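Long-range contacts in beta-ketoacyl-[acyl-carrier-protein] synthase FabY (Pseudomonas aeruginosa, PDB 4CW4), which catalyses the condensation of acetyl-CoA with malonyl-ACP to form acetoacetyl-ACP, the primer that starts fatty acid biosynthesis: residues G227-Q232 with S478-S483; A285-L290 with N543-V548; N292-I297 with V392-D397; A315-E320 with L363-Q368. All coordinates share one frame; numbering follows the deposited sequence.

Interaction 1: residues G227-Q232 with S478-S483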
loop_
_atom_site.group_PDB
_atom_site.type_symbol
_atom_site.label_atom_id
_atom_site.label_comp_id
_atom_site.label_asym_id
_atom_site.label_seq_id
_atom_site.Cartn_x
_atom_site.Cartn_y
_atom_site.Cartn_z
ATOM N N GLY A 227 2.443 -7.475 1.117
ATOM C CA GLY A 227 1.215 -6.694 1.174
ATOM C C GLY A 227 0.130 -7.234 0.261
ATOM O O GLY A 227 0.263 -8.314 -0.319
ATOM N N SER A 228 -0.965 -6.486 0.177
ATOM C CA SER A 228 -2.089 -6.783 -0.726
ATOM C C SER A 228 -2.487 -5.474 -1.395
ATOM O O SER A 228 -2.158 -4.395 -0.883
ATOM C CB SER A 228 -3.287 -7.327 0.057
ATOM O OG SER A 228 -3.754 -6.366 1.006
ATOM N N ILE A 229 -3.170 -5.535 -2.536
ATOM C CA ILE A 229 -3.721 -4.304 -3.102
ATOM C C ILE A 229 -5.113 -3.948 -2.611
ATOM O O ILE A 229 -5.471 -2.779 -2.637
ATOM C CB ILE A 229 -3.706 -4.221 -4.652
ATOM C CG1 ILE A 229 -4.666 -5.218 -5.317
ATOM C CG2 ILE A 229 -2.281 -4.363 -5.169
ATOM C CD1 ILE A 229 -4.750 -5.009 -6.851
ATOM N N MET A 230 -5.909 -4.931 -2.185
ATOM C CA MET A 230 -7.286 -4.634 -1.761
ATOM C C MET A 230 -7.427 -4.175 -0.315
ATOM O O MET A 230 -8.458 -3.600 0.034
ATOM C CB MET A 230 -8.206 -5.844 -1.951
ATOM C CG MET A 230 -8.268 -6.425 -3.357
ATOM S SD MET A 230 -8.832 -5.275 -4.627
ATOM C CE MET A 230 -10.409 -4.843 -3.956
ATOM N N SER A 231 -6.387 -4.398 0.495
ATOM C CA SER A 231 -6.495 -4.552 1.955
ATOM C C SER A 231 -7.182 -5.902 2.197
ATOM O O SER A 231 -7.663 -6.534 1.252
ATOM C CB SER A 231 -7.281 -3.412 2.629
ATOM O OG SER A 231 -6.766 -2.135 2.264
ATOM N N GLN A 232 -7.216 -6.365 3.441
ATOM C CA GLN A 232 -7.925 -7.599 3.765
ATOM C C GLN A 232 -9.390 -7.231 3.961
ATOM O O GLN A 232 -9.741 -6.577 4.946
ATOM C CB GLN A 232 -7.341 -8.286 5.005
ATOM C CG GLN A 232 -5.949 -8.928 4.783
ATOM C CD GLN A 232 -4.855 -7.892 4.610
ATOM O OE1 GLN A 232 -4.229 -7.801 3.553
ATOM N NE2 GLN A 232 -4.601 -7.131 5.654
ATOM N N SER A 478 -4.202 -13.183 -9.414
ATOM C CA SER A 478 -4.174 -13.004 -7.956
ATOM C C SER A 478 -3.791 -11.591 -7.521
ATOM O O SER A 478 -3.412 -11.361 -6.373
ATOM C CB SER A 478 -3.232 -14.022 -7.312
ATOM O OG SER A 478 -1.926 -13.839 -7.829
ATOM N N LEU A 479 -3.941 -10.635 -8.428
ATOM C CA LEU A 479 -3.902 -9.215 -8.075
ATOM C C LEU A 479 -2.483 -8.860 -7.606
ATOM O O LEU A 479 -1.560 -8.946 -8.410
ATOM C CB LEU A 479 -4.996 -8.857 -7.064
ATOM C CG LEU A 479 -6.441 -9.183 -7.474
ATOM C CD1 LEU A 479 -7.425 -8.590 -6.484
ATOM C CD2 LEU A 479 -6.774 -8.722 -8.900
ATOM N N ALA A 480 -2.287 -8.476 -6.338
ATOM C CA ALA A 480 -0.926 -8.153 -5.889
ATOM C C ALA A 480 0.062 -9.268 -6.204
ATOM O O ALA A 480 1.199 -9.012 -6.580
ATOM C CB ALA A 480 -0.856 -7.849 -4.387
ATOM N N THR A 481 -0.384 -10.505 -6.055
ATOM C CA THR A 481 0.521 -11.642 -6.113
ATOM C C THR A 481 0.739 -12.129 -7.543
ATOM O O THR A 481 1.510 -13.054 -7.771
ATOM C CB THR A 481 -0.054 -12.773 -5.237
ATOM O OG1 THR A 481 -0.465 -12.203 -3.992
ATOM C CG2 THR A 481 0.956 -13.879 -4.974
ATOM N N ALA A 482 0.087 -11.487 -8.504
ATOM C CA ALA A 482 0.090 -12.005 -9.868
ATOM C C ALA A 482 1.503 -12.230 -10.423
ATOM O O ALA A 482 1.803 -13.273 -10.988
ATOM C CB ALA A 482 -0.677 -11.100 -10.784
ATOM N N SER A 483 2.377 -11.245 -10.288
ATOM C CA SER A 483 3.703 -11.375 -10.862
ATOM C C SER A 483 4.621 -12.264 -10.042
ATOM O O SER A 483 5.641 -12.691 -10.553
ATOM C CB SER A 483 4.325 -10.013 -11.189
ATOM O OG SER A 483 4.315 -9.125 -10.079
#
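I229 fits into the angle between L479 and A480, showing how one branched side chain can engage two neighbours at once. Its chi1 of 68° sets CG1 between the backbone N and the carbonyl carbon, a demanding rotamer, while CG2 stands beside the backbone N. This aims the two branches at different neighbours: CG2 meets A480 CB at 3.8 Å, and the extended arm carries CD1 to 3.9 Å from L479 CB, crossing that side chain at about a right angle. The methyl of A480 also lies 3.8 Å from I229 N, so it rests on the main chain as well as on the branch.

M230, in the conformer described, is folded back at chi2 and chi3, which turns the flank of the chain to L479; its CG sits 3.9 Å from L479 CD1. No hydrogen bond crosses this contact. Instead, both segments share a carboxylate, E314, which binds I229 N and A480 N through OE1 and M230 N through OE2. Within 227-232, S228 OG donates to Q232 OE1 (3.0 Å). The contact, at the lead-in to helix 482-496, lies beside the end of strand 307-314 and the start of helix 288-301, with Y325 of helix 319-327 and F260 of the second subunit packing against 227-232.

Interaction 2: residues A285-L290 with N543-V548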
loop_
_atom_site.group_PDB
_atom_site.type_symbol
_atom_site.label_atom_id
_atom_site.label_comp_id
_atom_site.label_asym_id
_atom_site.label_seq_id
_atom_site.Cartn_x
_atom_site.Cartn_y
_atom_site.Cartn_z
ATOM N N ALA A 285 -0.998 -1.754 -8.156
ATOM C CA ALA A 285 -2.098 -2.511 -8.728
ATOM C C ALA A 285 -1.643 -3.937 -9.096
ATOM O O ALA A 285 -0.986 -4.605 -8.291
ATOM C CB ALA A 285 -2.712 -1.756 -9.913
ATOM N N CYS A 286 -1.982 -4.403 -10.274
ATOM C CA CYS A 286 -1.735 -5.788 -10.548
ATOM C C CYS A 286 -0.257 -6.089 -10.957
ATOM O O CYS A 286 0.074 -7.245 -11.261
ATOM C CB CYS A 286 -2.829 -6.283 -11.508
ATOM S SG CYS A 286 -4.472 -6.537 -10.656
ATOM N N ALA A 287 0.628 -5.074 -10.857
ATOM C CA ALA A 287 2.089 -5.236 -10.967
ATOM C C ALA A 287 2.807 -5.195 -9.627
ATOM O O ALA A 287 4.025 -5.166 -9.561
ATOM C CB ALA A 287 2.653 -4.197 -11.887
ATOM N N THR A 288 2.040 -5.223 -8.543
ATOM C CA THR A 288 2.570 -5.009 -7.201
ATOM C C THR A 288 3.787 -5.866 -6.825
ATOM O O THR A 288 4.749 -5.341 -6.256
ATOM C CB THR A 288 1.424 -5.172 -6.166
ATOM O OG1 THR A 288 0.599 -4.005 -6.190
ATOM C CG2 THR A 288 1.932 -5.389 -4.753
ATOM N N PHE A 289 3.778 -7.167 -7.108
ATOM C CA PHE A 289 4.913 -7.949 -6.648
ATOM C C PHE A 289 6.223 -7.443 -7.236
ATOM O O PHE A 289 7.225 -7.415 -6.546
ATOM C CB PHE A 289 4.735 -9.447 -6.912
ATOM C CG PHE A 289 6.008 -10.219 -6.762
ATOM C CD1 PHE A 289 6.480 -10.567 -5.511
ATOM C CD2 PHE A 289 6.754 -10.559 -7.869
ATOM C CE1 PHE A 289 7.642 -11.258 -5.371
ATOM C CE2 PHE A 289 7.937 -11.254 -7.727
ATOM C CZ PHE A 289 8.383 -11.600 -6.478
ATOM N N LEU A 290 6.211 -7.039 -8.502
ATOM C CA LEU A 290 7.414 -6.514 -9.117
ATOM C C LEU A 290 7.837 -5.194 -8.469
ATOM O O LEU A 290 9.019 -4.904 -8.412
ATOM C CB LEU A 290 7.245 -6.372 -10.638
ATOM C CG LEU A 290 7.169 -7.683 -11.440
ATOM C CD1 LEU A 290 7.067 -7.394 -12.935
ATOM C CD2 LEU A 290 8.382 -8.544 -11.162
ATOM N N ASN A 543 0.046 1.556 -14.028
ATOM C CA ASN A 543 1.085 0.788 -13.374
ATOM C C ASN A 543 1.605 -0.290 -14.307
ATOM O O ASN A 543 0.836 -1.098 -14.799
ATOM C CB ASN A 543 0.540 0.210 -12.059
ATOM C CG ASN A 543 0.425 1.277 -10.977
ATOM O OD1 ASN A 543 1.438 1.765 -10.470
ATOM N ND2 ASN A 543 -0.796 1.670 -10.642
ATOM N N ASN A 544 2.904 -0.267 -14.581
ATOM C CA ASN A 544 3.533 -1.245 -15.469
ATOM C C ASN A 544 4.873 -1.632 -14.891
ATOM O O ASN A 544 5.587 -0.786 -14.358
ATOM C CB ASN A 544 3.781 -0.667 -16.870
ATOM C CG ASN A 544 2.538 -0.057 -17.488
ATOM O OD1 ASN A 544 1.711 -0.752 -18.086
ATOM N ND2 ASN A 544 2.397 1.254 -17.350
ATOM N N ALA A 545 5.242 -2.900 -15.031
ATOM C CA ALA A 545 6.557 -3.345 -14.586
ATOM C C ALA A 545 7.018 -4.529 -15.386
ATOM O O ALA A 545 6.200 -5.340 -15.821
ATOM C CB ALA A 545 6.556 -3.687 -13.091
ATOM N N SER A 546 8.339 -4.616 -15.570
ATOM C CA SER A 546 8.949 -5.797 -16.160
ATOM C C SER A 546 10.194 -6.167 -15.376
ATOM O O SER A 546 10.996 -5.297 -15.020
ATOM C CB SER A 546 9.319 -5.565 -17.628
ATOM O OG SER A 546 8.205 -5.129 -18.373
ATOM N N GLY A 547 10.329 -7.453 -15.068
ATOM C CA GLY A 547 11.474 -7.957 -14.331
ATOM C C GLY A 547 12.349 -8.893 -15.139
ATOM O O GLY A 547 11.857 -9.595 -16.035
ATOM N N VAL A 548 13.631 -8.938 -14.788
ATOM C CA VAL A 548 14.606 -9.808 -15.444
ATOM C C VAL A 548 15.078 -10.876 -14.464
ATOM O O VAL A 548 15.603 -10.567 -13.390
ATOM C CB VAL A 548 15.822 -8.994 -15.944
ATOM C CG1 VAL A 548 16.807 -9.903 -16.670
ATOM C CG2 VAL A 548 15.370 -7.876 -16.858
#
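The carbonyl oxygen of A285, a residue whose methyl touches N543, is gripped twice by T288: its hydroxyl OG1 donates at 2.7 Å and its backbone N at 3.1 Å. The hydroxyl lies 16° from the carbonyl plane, and it is bonded to G284 N too, so one hydroxyl ties the first residue of the helix back to G284 and A285.

Toward the strand the contact is apolar and closely fitted. A287 CB meets A545 CB at 4.1 Å, and L290 CB approaches the same methyl to 3.7 Å, so A545 packs against two residues about one helical turn apart. With CG beside the backbone N (chi1 -70°), L290 lays CD1 along the strand, 3.6 Å from A545 O and 3.9 Å from G547 N; glycine, having no side chain, lets the leucine rest directly on the main chain. At the other end A285 CB lies 4.0 Å from N543 ND2, an amide group that donates to F540 O and to D266 of the second subunit.

Small residues thus bring the turn close to the strand. C286, the inferred active-site cysteine, stands in this turn at the start of buried helix 288-301, the placement of the nucleophile characteristic of ketosynthases and the thiolase fold.

Interaction 3: residues N292-I297 with V392-D397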
loop_
_atom_site.group_PDB
_atom_site.type_symbol
_atom_site.label_atom_id
_atom_site.label_comp_id
_atom_site.label_asym_id
_atom_site.label_seq_id
_atom_site.Cartn_x
_atom_site.Cartn_y
_atom_site.Cartn_z
ATOM N N ASN A 292 7.491 -4.543 -5.220
ATOM C CA ASN A 292 8.188 -5.022 -4.034
ATOM C C ASN A 292 9.562 -5.588 -4.430
ATOM O O ASN A 292 10.556 -5.409 -3.726
ATOM C CB ASN A 292 7.365 -6.108 -3.320
ATOM C CG ASN A 292 6.268 -5.545 -2.440
ATOM O OD1 ASN A 292 6.370 -4.436 -1.910
ATOM N ND2 ASN A 292 5.225 -6.337 -2.254
ATOM N N LEU A 293 9.624 -6.276 -5.561
ATOM C CA LEU A 293 10.871 -6.907 -5.996
ATOM C C LEU A 293 11.903 -5.834 -6.381
ATOM O O LEU A 293 13.086 -6.002 -6.113
ATOM C CB LEU A 293 10.628 -7.884 -7.149
ATOM C CG LEU A 293 11.806 -8.744 -7.612
ATOM C CD1 LEU A 293 12.280 -9.627 -6.489
ATOM C CD2 LEU A 293 11.419 -9.599 -8.815
ATOM N N GLN A 294 11.453 -4.720 -6.955
ATOM C CA GLN A 294 12.371 -3.642 -7.279
ATOM C C GLN A 294 13.051 -3.128 -6.006
ATOM O O GLN A 294 14.279 -2.895 -5.966
ATOM C CB GLN A 294 11.664 -2.497 -7.997
ATOM C CG GLN A 294 12.656 -1.459 -8.541
ATOM C CD GLN A 294 11.972 -0.243 -9.122
ATOM O OE1 GLN A 294 11.360 0.536 -8.385
ATOM N NE2 GLN A 294 12.043 -0.082 -10.447
ATOM N N LYS A 295 12.247 -2.915 -4.968
ATOM C CA LYS A 295 12.790 -2.511 -3.687
ATOM C C LYS A 295 13.772 -3.559 -3.149
ATOM O O LYS A 295 14.850 -3.214 -2.647
ATOM C CB LYS A 295 11.642 -2.245 -2.714
ATOM C CG LYS A 295 12.045 -1.791 -1.324
ATOM C CD LYS A 295 12.379 -0.322 -1.273
ATOM C CE LYS A 295 12.952 0.018 0.095
ATOM N NZ LYS A 295 13.273 1.452 0.238
ATOM N N GLY A 296 13.425 -4.833 -3.275
ATOM C CA GLY A 296 14.306 -5.886 -2.803
ATOM C C GLY A 296 15.647 -5.897 -3.493
ATOM O O GLY A 296 16.674 -6.062 -2.840
ATOM N N ILE A 297 15.640 -5.741 -4.814
ATOM C CA ILE A 297 16.872 -5.718 -5.585
ATOM C C ILE A 297 17.683 -4.510 -5.165
ATOM O O ILE A 297 18.893 -4.590 -4.954
ATOM C CB ILE A 297 16.572 -5.619 -7.102
ATOM C CG1 ILE A 297 15.935 -6.909 -7.610
ATOM C CG2 ILE A 297 17.840 -5.273 -7.901
ATOM C CD1 ILE A 297 15.273 -6.686 -8.971
ATOM N N VAL A 392 14.230 -4.627 -12.129
ATOM C CA VAL A 392 12.828 -4.402 -12.408
ATOM C C VAL A 392 12.685 -2.962 -12.841
ATOM O O VAL A 392 13.188 -2.047 -12.179
ATOM C CB VAL A 392 11.944 -4.635 -11.158
ATOM C CG1 VAL A 392 10.494 -4.161 -11.397
ATOM C CG2 VAL A 392 11.967 -6.115 -10.752
ATOM N N PHE A 393 11.998 -2.766 -13.952
ATOM C CA PHE A 393 11.702 -1.432 -14.451
ATOM C C PHE A 393 10.218 -1.150 -14.368
ATOM O O PHE A 393 9.380 -1.990 -14.703
ATOM C CB PHE A 393 12.223 -1.284 -15.871
ATOM C CG PHE A 393 13.719 -1.412 -15.954
ATOM C CD1 PHE A 393 14.547 -0.426 -15.441
ATOM C CD2 PHE A 393 14.295 -2.540 -16.494
ATOM C CE1 PHE A 393 15.924 -0.577 -15.482
ATOM C CE2 PHE A 393 15.666 -2.689 -16.541
ATOM C CZ PHE A 393 16.481 -1.700 -16.047
ATOM N N ILE A 394 9.914 0.053 -13.894
ATOM C CA ILE A 394 8.566 0.500 -13.642
ATOM C C ILE A 394 8.365 1.846 -14.332
ATOM O O ILE A 394 9.163 2.763 -14.155
ATOM C CB ILE A 394 8.343 0.684 -12.125
ATOM C CG1 ILE A 394 8.381 -0.682 -11.416
ATOM C CG2 ILE A 394 7.034 1.411 -11.847
ATOM C CD1 ILE A 394 8.439 -0.611 -9.878
ATOM N N ASN A 395 7.301 1.961 -15.108
ATOM C CA ASN A 395 6.982 3.190 -15.831
ATOM C C ASN A 395 5.475 3.371 -15.894
ATOM O O ASN A 395 4.740 2.434 -16.228
ATOM C CB ASN A 395 7.528 3.146 -17.262
ATOM C CG ASN A 395 9.041 3.156 -17.299
ATOM O OD1 ASN A 395 9.683 2.089 -17.293
ATOM N ND2 ASN A 395 9.625 4.356 -17.316
ATOM N N ALA A 396 5.022 4.588 -15.601
ATOM C CA ALA A 396 3.610 4.944 -15.682
ATOM C C ALA A 396 3.252 5.285 -17.138
ATOM O O ALA A 396 4.072 5.124 -18.046
ATOM C CB ALA A 396 3.294 6.101 -14.731
ATOM N N ASP A 397 2.028 5.742 -17.359
ATOM C CA ASP A 397 1.465 5.835 -18.700
ATOM C C ASP A 397 1.414 7.260 -19.252
ATOM O O ASP A 397 0.978 7.459 -20.371
ATOM C CB ASP A 397 0.028 5.302 -18.684
ATOM C CG ASP A 397 -0.054 3.793 -18.641
ATOM O OD1 ASP A 397 0.939 3.086 -18.953
ATOM O OD2 ASP A 397 -1.161 3.303 -18.303
HETATM O O HOH W 1 11.807 1.892 -12.698
#
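Q294 and V392 carry both the polar and the apolar halves of this contact, and the two are best considered separately.

The polar half is the work of one amide. Q294 NE2 donates to V392 O at 2.9 Å in a nearly straight bond (169° at the hydrogen). The acceptor lies close to the amide plane of the glutamine, yet the donor stands well above the plane of the V392 carbonyl, so it comes in from above that plane and not within it. The same NE2 gives a second bond, 3.0 Å long, to a water that also accepts from I394 N at 2.9 Å. One nitrogen thereby serves two strand residues, V392 directly and I394 through the water, and its two bonds fix the rotation of the amide. The opposite end, OE1, is satisfied by K295 NZ of the second subunit.

The apolar half follows from the extended form of Q294. With CG trans to the backbone N (chi1 -171°), the chain runs out over V392, its CB 3.8 Å from V392 CB, before the flat amide reaches I394 CD1, which lies 3.5 Å from OE1. V392 sends CG2 between two helix residues: I297 CD1 at 3.8 Å and L293 CD2 at 4.0 Å.

Helix 288-301 crosses strand 387-394 with their local directions 128° apart and the short axes 8.2 Å from each other. V389 of that strand extends the floor beneath L293 and I297, while F393 turns to helix 409-425 on the other face; M278 and T279 of the second subunit close over Q294 and I394.

Interaction 4: residues A315-E320 with L363-Q368; sequences APILPE and LAESSQ
Two torsions set up the meeting of 315-320 with 363-368. E365 has chi1 near +61°, which wedges CG between the backbone N and the carbonyl carbon and, with the chain extended beyond, sends the carboxylate past I317. L363, in the conformer described, has CG trans to the backbone N (-170°), laying its branched end along P316.

The proline ring is the centre of the contact. P316 CG meets L363 CD1 at 3.6 Å, the two side chains running past each other in opposite directions, and its CD sits 4.0 Å from E365 CB. Both CG and CD lie 3.2 Å from A364 O. Further along, the I317 side chain crosses that of E365 at about a right angle, I317 CD1 3.9 Å from E365 CG.

A water links the main chain of I317 to E365, accepting from I317 N at 2.9 Å and donating to E365 OE1 at 2.8 Å. I317 centres an inverse gamma turn. The carboxylate also has a salt bridge to R190 and hydrogen bonds from Y98 and L173 N, which would probably favour its ionised form. A364 O is buried with no hydrogen-bonding partner in the model; the contact thus pairs a well-compensated carboxylate with a carbonyl that meets the proline ring only through van der Waals contact.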
loop_
_atom_site.group_PDB
_atom_site.type_symbol
_atom_site.label_atom_id
_atom_site.label_comp_id
_atom_site.label_asym_id
_atom_site.label_seq_id
_atom_site.Cartn_x
_atom_site.Cartn_y
_atom_site.Cartn_z
ATOM N N ALA A 315 -6.298 -12.466 -1.008
ATOM C CA ALA A 315 -7.417 -13.380 -0.886
ATOM C C ALA A 315 -8.692 -12.585 -1.184
ATOM O O ALA A 315 -9.415 -12.169 -0.286
ATOM C CB ALA A 315 -7.466 -13.995 0.527
ATOM N N PRO A 316 -8.957 -12.343 -2.474
ATOM C CA PRO A 316 -10.022 -11.439 -2.890
ATOM C C PRO A 316 -11.294 -12.140 -3.351
ATOM O O PRO A 316 -12.136 -11.467 -3.941
ATOM C CB PRO A 316 -9.383 -10.745 -4.072
ATOM C CG PRO A 316 -8.633 -11.881 -4.746
ATOM C CD PRO A 316 -8.138 -12.770 -3.623
ATOM N N ILE A 317 -11.451 -13.436 -3.085
ATOM C CA ILE A 317 -12.626 -14.155 -3.548
ATOM C C ILE A 317 -13.771 -13.890 -2.558
ATOM O O ILE A 317 -14.047 -14.688 -1.666
ATOM C CB ILE A 317 -12.375 -15.650 -3.763
ATOM C CG1 ILE A 317 -11.138 -15.871 -4.657
ATOM C CG2 ILE A 317 -13.603 -16.275 -4.387
ATOM C CD1 ILE A 317 -10.699 -17.319 -4.747
ATOM N N LEU A 318 -14.409 -12.732 -2.752
ATOM C CA LEU A 318 -15.433 -12.185 -1.864
ATOM C C LEU A 318 -16.458 -11.541 -2.772
ATOM O O LEU A 318 -16.085 -11.010 -3.818
ATOM C CB LEU A 318 -14.836 -11.124 -0.930
ATOM C CG LEU A 318 -13.730 -11.587 0.024
ATOM C CD1 LEU A 318 -12.998 -10.406 0.664
ATOM C CD2 LEU A 318 -14.322 -12.492 1.085
ATOM N N PRO A 319 -17.748 -11.572 -2.386
ATOM C CA PRO A 319 -18.769 -11.028 -3.293
ATOM C C PRO A 319 -18.514 -9.569 -3.693
ATOM O O PRO A 319 -18.760 -9.197 -4.826
ATOM C CB PRO A 319 -20.060 -11.131 -2.479
ATOM C CG PRO A 319 -19.812 -12.221 -1.492
ATOM C CD PRO A 319 -18.339 -12.180 -1.181
ATOM N N GLU A 320 -18.039 -8.749 -2.767
ATOM C CA GLU A 320 -17.860 -7.323 -3.041
ATOM C C GLU A 320 -16.752 -7.091 -4.070
ATOM O O GLU A 320 -16.886 -6.233 -4.961
ATOM C CB GLU A 320 -17.540 -6.580 -1.746
ATOM C CG GLU A 320 -18.658 -6.591 -0.685
ATOM C CD GLU A 320 -18.706 -7.871 0.144
ATOM O OE1 GLU A 320 -17.845 -8.784 -0.038
ATOM O OE2 GLU A 320 -19.610 -7.947 1.004
ATOM N N LEU A 363 -10.588 -13.685 -11.191
ATOM C CA LEU A 363 -10.053 -13.351 -9.890
ATOM C C LEU A 363 -9.518 -14.605 -9.193
ATOM O O LEU A 363 -10.121 -15.668 -9.280
ATOM C CB LEU A 363 -11.178 -12.728 -9.073
ATOM C CG LEU A 363 -10.834 -12.075 -7.757
ATOM C CD1 LEU A 363 -9.936 -10.884 -7.977
ATOM C CD2 LEU A 363 -12.113 -11.659 -7.075
ATOM N N ALA A 364 -8.397 -14.473 -8.487
ATOM C CA ALA A 364 -7.756 -15.592 -7.823
ATOM C C ALA A 364 -7.120 -15.170 -6.504
ATOM O O ALA A 364 -6.826 -13.996 -6.279
ATOM C CB ALA A 364 -6.704 -16.197 -8.713
ATOM N N GLU A 365 -6.875 -16.163 -5.660
ATOM C CA GLU A 365 -6.124 -15.965 -4.421
ATOM C C GLU A 365 -4.764 -16.649 -4.505
ATOM O O GLU A 365 -4.624 -17.746 -5.043
ATOM C CB GLU A 365 -6.902 -16.538 -3.236
ATOM C CG GLU A 365 -7.178 -18.033 -3.306
ATOM C CD GLU A 365 -8.067 -18.565 -2.187
ATOM O OE1 GLU A 365 -8.571 -17.775 -1.346
ATOM O OE2 GLU A 365 -8.281 -19.787 -2.163
ATOM N N SER A 366 -3.754 -15.999 -3.940
ATOM C CA SER A 366 -2.400 -16.542 -3.929
ATOM C C SER A 366 -1.569 -15.831 -2.906
ATOM O O SER A 366 -1.715 -14.621 -2.712
ATOM C CB SER A 366 -1.729 -16.338 -5.278
ATOM O OG SER A 366 -0.440 -16.954 -5.302
ATOM N N SER A 367 -0.689 -16.572 -2.250
ATOM C CA SER A 367 0.380 -15.956 -1.471
ATOM C C SER A 367 1.661 -16.653 -1.851
ATOM O O SER A 367 1.737 -17.878 -1.843
ATOM C CB SER A 367 0.159 -16.045 0.038
ATOM O OG SER A 367 1.211 -15.368 0.717
ATOM N N GLN A 368 2.681 -15.860 -2.164
ATOM C CA GLN A 368 3.949 -16.349 -2.698
ATOM C C GLN A 368 5.074 -15.513 -2.124
ATOM O O GLN A 368 4.924 -14.304 -2.013
ATOM C CB GLN A 368 3.978 -16.183 -4.218
ATOM C CG GLN A 368 2.898 -16.897 -4.998
ATOM C CD GLN A 368 3.201 -18.349 -5.227
ATOM O OE1 GLN A 368 3.756 -19.026 -4.361
ATOM N NE2 GLN A 368 2.830 -18.849 -6.395
HETATM O O HOH W 2 -9.923 -15.325 -1.457
#

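How the interactions relate
The four contacts form a chain through the ketosynthase core. Interactions 2 and 3 use successive parts of helix 288-301 against neighbouring strands, their centres 6 Å apart, and N544 ND2 of the former bonds D397 OD1 of the latter at 2.8 Å. Interaction 1 joins this pair to interaction 4: its I229 packs on T288, while T481 OG1 lies 3.0 Å from S366 O, a probable hydrogen bond. The active site lies where these parts converge. Interaction 2 holds C286, whose side chain is about 4 Å from that of L479 in interaction 1, and the side chain of A364 in interaction 4 is about 6 Å from that of H477, predicted to be catalytic. Interaction 3 lies away from it; like interaction 1 it touches the second subunit.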